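Local atomic coordinates of nitroreductase family protein (Sphingopyxis sp., PDB entry 7DP1), a protein that probably reduces nitro groups of dinitroaniline herbicides, using flavin mononucleotide as cofactor and NADPH as electron donor. Residues L33-P45 with M156-L170. The protein carries 1 engineered substitution. Residues are numbered along the deposited sequence; the frame is centred on the assembly and turned at random.
With FMN (flavin mononucleotide), chain D.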
loop_
_atom_site.group_PDB
_atom_site.type_symbol
_atom_site.label_atom_id
_atom_site.label_comp_id
_atom_site.label_asym_id
_atom_site.label_seq_id
_atom_site.Cartn_x
_atom_site.Cartn_y
_atom_site.Cartn_z
ATOM N N LEU A 33 19.137 10.292 -8.481
ATOM C CA LEU A 33 17.697 10.452 -8.628
ATOM C C LEU A 33 16.949 9.438 -7.752
ATOM O O LEU A 33 15.977 9.790 -7.086
ATOM C CB LEU A 33 17.264 10.307 -10.082
ATOM C CG LEU A 33 15.764 10.526 -10.290
ATOM C CD1 LEU A 33 15.355 11.887 -9.744
ATOM C CD2 LEU A 33 15.409 10.402 -11.750
ATOM N N LEU A 34 17.391 8.181 -7.772
ATOM C CA LEU A 34 16.767 7.143 -6.945
ATOM C C LEU A 34 16.788 7.555 -5.489
ATOM O O LEU A 34 15.792 7.409 -4.766
ATOM C CB LEU A 34 17.464 5.796 -7.107
ATOM C CG LEU A 34 17.035 4.882 -8.252
ATOM C CD1 LEU A 34 17.694 3.514 -8.110
ATOM C CD2 LEU A 34 15.520 4.746 -8.233
ATOM N N ALA A 35 17.931 8.075 -5.060
ATOM C CA ALA A 35 18.075 8.545 -3.682
ATOM C C ALA A 35 17.070 9.647 -3.414
ATOM O O ALA A 35 16.459 9.647 -2.364
ATOM C CB ALA A 35 19.466 9.055 -3.405
ATOM N N ARG A 36 16.935 10.582 -4.359
ATOM C CA ARG A 36 15.953 11.648 -4.206
ATOM C C ARG A 36 14.503 11.090 -4.218
ATOM O O ARG A 36 13.605 11.673 -3.570
ATOM C CB ARG A 36 16.102 12.763 -5.231
ATOM C CG ARG A 36 17.280 13.673 -4.875
ATOM C CD ARG A 36 17.493 14.755 -5.890
ATOM N NE ARG A 36 17.324 14.343 -7.275
ATOM C CZ ARG A 36 18.341 14.114 -8.094
ATOM N NH1 ARG A 36 19.583 14.240 -7.654
ATOM N NH2 ARG A 36 18.115 13.785 -9.350
ATOM N N ILE A 37 14.229 10.015 -4.963
ATOM C CA ILE A 37 12.880 9.489 -4.934
ATOM C C ILE A 37 12.571 8.885 -3.541
ATOM O O ILE A 37 11.472 9.070 -2.997
ATOM C CB ILE A 37 12.679 8.499 -6.111
ATOM C CG1 ILE A 37 12.526 9.333 -7.380
ATOM C CG2 ILE A 37 11.480 7.582 -5.871
ATOM C CD1 ILE A 37 12.404 8.596 -8.684
ATOM N N PHE A 38 13.538 8.192 -2.959
ATOM C CA PHE A 38 13.343 7.548 -1.672
ATOM C C PHE A 38 13.139 8.503 -0.463
ATOM O O PHE A 38 12.360 8.164 0.426
ATOM C CB PHE A 38 14.527 6.610 -1.419
ATOM C CG PHE A 38 14.586 5.419 -2.363
ATOM C CD1 PHE A 38 13.429 4.850 -2.895
ATOM C CD2 PHE A 38 15.810 4.869 -2.709
ATOM C CE1 PHE A 38 13.512 3.736 -3.745
ATOM C CE2 PHE A 38 15.906 3.762 -3.547
ATOM C CZ PHE A 38 14.770 3.190 -4.068
ATOM N N GLU A 39 13.784 9.684 -0.409
ATOM C CA GLU A 39 13.532 10.590 0.750
ATOM C C GLU A 39 12.108 11.085 0.731
ATOM O O GLU A 39 11.505 11.264 1.790
ATOM C CB GLU A 39 14.433 11.828 0.834
ATOM C CG GLU A 39 15.856 11.546 0.790
ATOM C CD GLU A 39 16.267 11.759 -0.608
ATOM O OE1 GLU A 39 15.341 11.695 -1.444
ATOM O OE2 GLU A 39 17.457 11.973 -0.940
ATOM N N ILE A 40 11.574 11.332 -0.469
ATOM C CA ILE A 40 10.182 11.797 -0.590
ATOM C C ILE A 40 9.201 10.671 -0.301
ATOM O O ILE A 40 8.186 10.884 0.370
ATOM C CB ILE A 40 9.879 12.363 -1.984
ATOM C CG1 ILE A 40 10.905 13.436 -2.379
ATOM C CG2 ILE A 40 8.490 12.958 -1.995
ATOM C CD1 ILE A 40 10.693 13.992 -3.767
ATOM N N ALA A 41 9.499 9.464 -0.786
ATOM C CA ALA A 41 8.629 8.309 -0.537
ATOM C C ALA A 41 8.522 7.995 0.954
ATOM O O ALA A 41 7.547 7.423 1.413
ATOM C CB ALA A 41 9.142 7.078 -1.287
ATOM N N GLN A 42 9.547 8.367 1.711
ATOM C CA GLN A 42 9.543 8.108 3.143
ATOM C C GLN A 42 8.415 8.909 3.810
ATOM O O GLN A 42 8.028 8.611 4.933
ATOM C CB GLN A 42 10.899 8.454 3.767
ATOM C CG GLN A 42 11.142 7.845 5.168
ATOM C CD GLN A 42 11.244 6.306 5.150
ATOM O OE1 GLN A 42 11.522 5.690 4.102
ATOM N NE2 GLN A 42 11.020 5.680 6.318
ATOM N N ARG A 43 7.870 9.907 3.113
ATOM C CA ARG A 43 6.736 10.664 3.677
ATOM C C ARG A 43 5.444 9.873 3.626
ATOM O O ARG A 43 4.391 10.369 4.017
ATOM C CB ARG A 43 6.521 11.992 2.945
ATOM C CG ARG A 43 7.750 12.926 2.979
ATOM C CD ARG A 43 8.252 13.182 4.400
ATOM N NE ARG A 43 7.197 13.655 5.292
ATOM C CZ ARG A 43 7.402 14.099 6.526
ATOM N NH1 ARG A 43 8.640 14.208 6.992
ATOM N NH2 ARG A 43 6.371 14.488 7.274
ATOM N N ALA A 44 5.513 8.641 3.142
ATOM C CA ALA A 44 4.344 7.774 3.208
ATOM C C ALA A 44 3.928 7.594 4.657
ATOM O O ALA A 44 4.776 7.604 5.568
ATOM C CB ALA A 44 4.628 6.397 2.554
ATOM N N PRO A 45 2.610 7.471 4.889
ATOM C CA PRO A 45 2.167 7.248 6.267
ATOM C C PRO A 45 2.324 5.799 6.655
ATOM O O PRO A 45 2.523 4.922 5.803
ATOM C CB PRO A 45 0.683 7.647 6.228
ATOM C CG PRO A 45 0.265 7.210 4.859
ATOM C CD PRO A 45 1.483 7.446 3.943
ATOM N N MET A 156 1.748 1.200 0.940
ATOM C CA MET A 156 1.633 2.658 0.898
ATOM C C MET A 156 2.950 3.235 0.437
ATOM O O MET A 156 2.988 4.103 -0.439
ATOM C CB MET A 156 1.232 3.204 2.265
ATOM C CG MET A 156 -0.209 2.837 2.663
ATOM S SD MET A 156 -0.515 3.327 4.370
ATOM C CE MET A 156 -1.856 2.171 4.738
ATOM N N TRP A 157 4.034 2.747 1.022
ATOM C CA TRP A 157 5.383 3.196 0.611
ATOM C C TRP A 157 5.699 2.834 -0.828
ATOM O O TRP A 157 6.135 3.672 -1.618
ATOM C CB TRP A 157 6.448 2.603 1.513
ATOM C CG TRP A 157 7.846 2.994 1.132
ATOM C CD1 TRP A 157 8.470 4.162 1.444
ATOM C CD2 TRP A 157 8.813 2.205 0.399
ATOM N NE1 TRP A 157 9.764 4.156 0.964
ATOM C CE2 TRP A 157 9.999 2.974 0.313
ATOM C CE3 TRP A 157 8.784 0.942 -0.201
ATOM C CZ2 TRP A 157 11.170 2.517 -0.349
ATOM C CZ3 TRP A 157 9.943 0.489 -0.866
ATOM C CH2 TRP A 157 11.116 1.283 -0.933
ATOM N N LEU A 158 5.477 1.573 -1.169
ATOM C CA LEU A 158 5.780 1.094 -2.509
ATOM C C LEU A 158 5.059 1.888 -3.583
ATOM O O LEU A 158 5.653 2.256 -4.595
ATOM C CB LEU A 158 5.413 -0.396 -2.643
ATOM C CG LEU A 158 5.967 -0.990 -3.936
ATOM C CD1 LEU A 158 7.505 -0.963 -3.914
ATOM C CD2 LEU A 158 5.447 -2.395 -4.159
ATOM N N GLN A 159 3.751 2.118 -3.400
ATOM C CA GLN A 159 3.022 2.939 -4.367
ATOM C C GLN A 159 3.578 4.369 -4.416
ATOM O O GLN A 159 3.582 5.009 -5.461
ATOM C CB GLN A 159 1.519 2.972 -4.038
ATOM C CG GLN A 159 0.688 3.926 -4.902
ATOM C CD GLN A 159 0.507 3.433 -6.334
ATOM O OE1 GLN A 159 1.320 2.644 -6.865
ATOM N NE2 GLN A 159 -0.558 3.896 -6.975
ATOM N N SER A 160 4.030 4.891 -3.284
ATOM C CA SER A 160 4.700 6.198 -3.333
ATOM C C SER A 160 5.898 6.151 -4.278
ATOM O O SER A 160 6.069 7.034 -5.148
ATOM C CB SER A 160 5.137 6.630 -1.937
ATOM O OG SER A 160 3.995 6.770 -1.103
ATOM N N VAL A 161 6.721 5.112 -4.141
ATOM C CA VAL A 161 7.903 5.005 -5.006
ATOM C C VAL A 161 7.526 4.903 -6.485
ATOM O O VAL A 161 8.063 5.610 -7.338
ATOM C CB VAL A 161 8.754 3.799 -4.574
ATOM C CG1 VAL A 161 9.921 3.565 -5.540
ATOM C CG2 VAL A 161 9.242 4.034 -3.137
ATOM N N MET A 162 6.569 4.037 -6.785
ATOM C CA MET A 162 6.181 3.798 -8.163
ATOM C C MET A 162 5.640 5.073 -8.829
ATOM O O MET A 162 5.913 5.351 -9.992
ATOM C CB MET A 162 5.141 2.680 -8.203
ATOM C CG MET A 162 5.742 1.318 -7.841
ATOM S SD MET A 162 4.534 0.022 -8.113
ATOM C CE MET A 162 3.587 0.159 -6.610
ATOM N N LEU A 163 4.859 5.850 -8.083
ATOM C CA LEU A 163 4.366 7.115 -8.621
ATOM C C LEU A 163 5.474 8.139 -8.822
ATOM O O LEU A 163 5.478 8.837 -9.828
ATOM C CB LEU A 163 3.296 7.692 -7.705
ATOM C CG LEU A 163 2.017 6.850 -7.707
ATOM C CD1 LEU A 163 1.015 7.410 -6.727
ATOM C CD2 LEU A 163 1.460 6.849 -9.120
ATOM N N LEU A 164 6.417 8.214 -7.878
ATOM C CA LEU A 164 7.538 9.152 -8.007
ATOM C C LEU A 164 8.420 8.832 -9.213
ATOM O O LEU A 164 8.970 9.734 -9.855
ATOM C CB LEU A 164 8.397 9.134 -6.742
ATOM C CG LEU A 164 7.734 9.827 -5.554
ATOM C CD1 LEU A 164 8.386 9.433 -4.203
ATOM C CD2 LEU A 164 7.756 11.321 -5.753
ATOM N N LEU A 165 8.567 7.544 -9.503
ATOM C CA LEU A 165 9.354 7.116 -10.651
ATOM C C LEU A 165 8.744 7.650 -11.930
ATOM O O LEU A 165 9.417 8.280 -12.743
ATOM C CB LEU A 165 9.430 5.587 -10.701
ATOM C CG LEU A 165 10.336 4.930 -9.656
ATOM C CD1 LEU A 165 10.189 3.414 -9.713
ATOM C CD2 LEU A 165 11.799 5.344 -9.884
ATOM N N VAL A 166 7.448 7.395 -12.084
ATOM C CA VAL A 166 6.676 7.839 -13.241
ATOM C C VAL A 166 6.801 9.338 -13.429
ATOM O O VAL A 166 7.035 9.827 -14.554
ATOM C CB VAL A 166 5.193 7.456 -13.082
ATOM C CG1 VAL A 166 4.313 8.268 -14.014
ATOM C CG2 VAL A 166 5.011 5.959 -13.319
ATOM N N GLU A 167 6.660 10.060 -12.325
ATOM C CA GLU A 167 6.816 11.516 -12.318
ATOM C C GLU A 167 8.189 11.942 -12.831
ATOM O O GLU A 167 8.318 12.990 -13.468
ATOM C CB GLU A 167 6.606 12.071 -10.908
ATOM C CG GLU A 167 6.695 13.592 -10.806
ATOM C CD GLU A 167 6.639 14.091 -9.370
ATOM O OE1 GLU A 167 7.407 13.572 -8.534
ATOM O OE2 GLU A 167 5.838 15.008 -9.077
ATOM N N HIS A 168 9.217 11.146 -12.553
ATOM C CA HIS A 168 10.560 11.532 -12.981
ATOM C C HIS A 168 11.005 10.807 -14.254
ATOM O O HIS A 168 12.183 10.802 -14.591
ATOM C CB HIS A 168 11.578 11.299 -11.865
ATOM C CG HIS A 168 11.432 12.232 -10.700
ATOM N ND1 HIS A 168 10.558 11.998 -9.659
ATOM C CD2 HIS A 168 12.056 13.401 -10.412
ATOM C CE1 HIS A 168 10.652 12.980 -8.777
ATOM N NE2 HIS A 168 11.550 13.845 -9.212
ATOM N N GLY A 169 10.060 10.222 -14.974
ATOM C CA GLY A 169 10.379 9.617 -16.250
ATOM C C GLY A 169 10.899 8.191 -16.170
ATOM O O GLY A 169 11.327 7.635 -17.182
ATOM N N LEU A 170 10.861 7.582 -14.989
ATOM C CA LEU A 170 11.296 6.191 -14.882
ATOM C C LEU A 170 10.077 5.303 -14.802
ATOM O O LEU A 170 8.962 5.790 -14.617
ATOM C CB LEU A 170 12.185 5.967 -13.663
ATOM C CG LEU A 170 13.570 6.625 -13.674
ATOM C CD1 LEU A 170 14.096 6.742 -12.263
ATOM C CD2 LEU A 170 14.548 5.838 -14.549
HETATM N N1 FMN D . -3.573 8.064 13.351
HETATM C C2 FMN D . -4.425 8.202 14.416
HETATM O O2 FMN D . -4.401 9.242 15.062
HETATM N N3 FMN D . -5.309 7.193 14.748
HETATM C C4 FMN D . -5.367 6.025 14.020
HETATM O O4 FMN D . -6.188 5.148 14.348
HETATM C C4A FMN D . -4.491 5.879 12.936
HETATM N N5 FMN D . -4.486 4.738 12.168
HETATM C C5A FMN D . -3.645 4.627 11.080
HETATM C C6 FMN D . -3.676 3.476 10.314
HETATM C C7 FMN D . -2.826 3.355 9.220
HETATM C C7M FMN D . -2.885 2.116 8.383
HETATM C C8 FMN D . -1.944 4.377 8.894
HETATM C C8M FMN D . -1.058 4.258 7.683
HETATM C C9 FMN D . -1.914 5.529 9.665
HETATM C C9A FMN D . -2.772 5.657 10.755
HETATM N N10 FMN D . -2.754 6.796 11.542
HETATM C C10 FMN D . -3.606 6.906 12.611
HETATM C "C1'" FMN D . -1.841 7.953 11.238
HETATM C "C2'" FMN D . -0.392 7.678 11.627
HETATM O "O2'" FMN D . -0.206 7.867 13.008
HETATM C "C3'" FMN D . 0.479 8.646 10.827
HETATM O "O3'" FMN D . 0.374 8.351 9.451
HETATM C "C4'" FMN D . 1.953 8.636 11.224
HETATM O "O4'" FMN D . 2.039 9.130 12.548
HETATM C "C5'" FMN D . 2.688 9.601 10.293
HETATM O "O5'" FMN D . 2.086 10.895 10.376
HETATM P P FMN D . 1.546 11.655 9.048
HETATM O O1P FMN D . 0.828 12.897 9.548
HETATM O O2P FMN D . 2.649 12.069 8.113
HETATM O O3P FMN D . 0.678 10.687 8.288
HETATM O O HOH W 1 12.011 5.808 1.527
#
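Two helices packed side by side in the nitroreductase fold meet through Ala-41, which sits as a knob in a hole made by Trp-157, Ser-160, Val-161 and Leu-164. The axes of 33-41 and 156-167 run roughly antiparallel, at 137° and 9.1 Å apart. Ala-41 CB lies 3.6 Å from Val-161 CG2, and so small a knob is consistent with the close approach of the two backbones here, while Leu-164 CD1 tucks in beside the backbone of Ile-37 and Ala-41. Ile-37 and Leu-164 run alongside each other, pointing opposite ways, with Ile-37 CG2 3.6 Å from Leu-164 CB; Ile-37 CD1 reaches Leu-165 CD2, the two side chains crossing at about a right angle.

Where helix 156-167 closes in a Schellman motif with Gly-169 as C-prime residue, His-168, the first residue to leave the helical angles, points its side chain toward helix 33-41. With CG anti to its own carbonyl carbon (chi1 -70°), the ring sends ND1-H back to Leu-164 O (2.8 Å), almost straight and in the ring plane; ND1 also lies beside Ile-37 CG1 and CD1, and CD2 meets Leu-33 CD1 at 3.7 Å. An alanine in place of His-168 would probably leave Leu-33 and Ile-37 with a gap beside them and Leu-164 O without its side-chain donor.

Toward the other end, Trp-157, its CG anti to the backbone N (chi1 179°), carries NE1 to a water in the indole plane (2.8 Å). That water donates to Phe-38 O and Gln-42 OE1, joining three polar groups; Gln-42 OE1 also accepts from Trp-53. Beyond the turn 41-44, Pro-45 CG touches Met-156 SD, and this sulfur reaches the flavin methyl C8M at 3.5 Å. Arginines of the second subunit bind the same cofactor, so the helix pair ends at an FMN pocket built by both chains, as in dimeric nitroreductases.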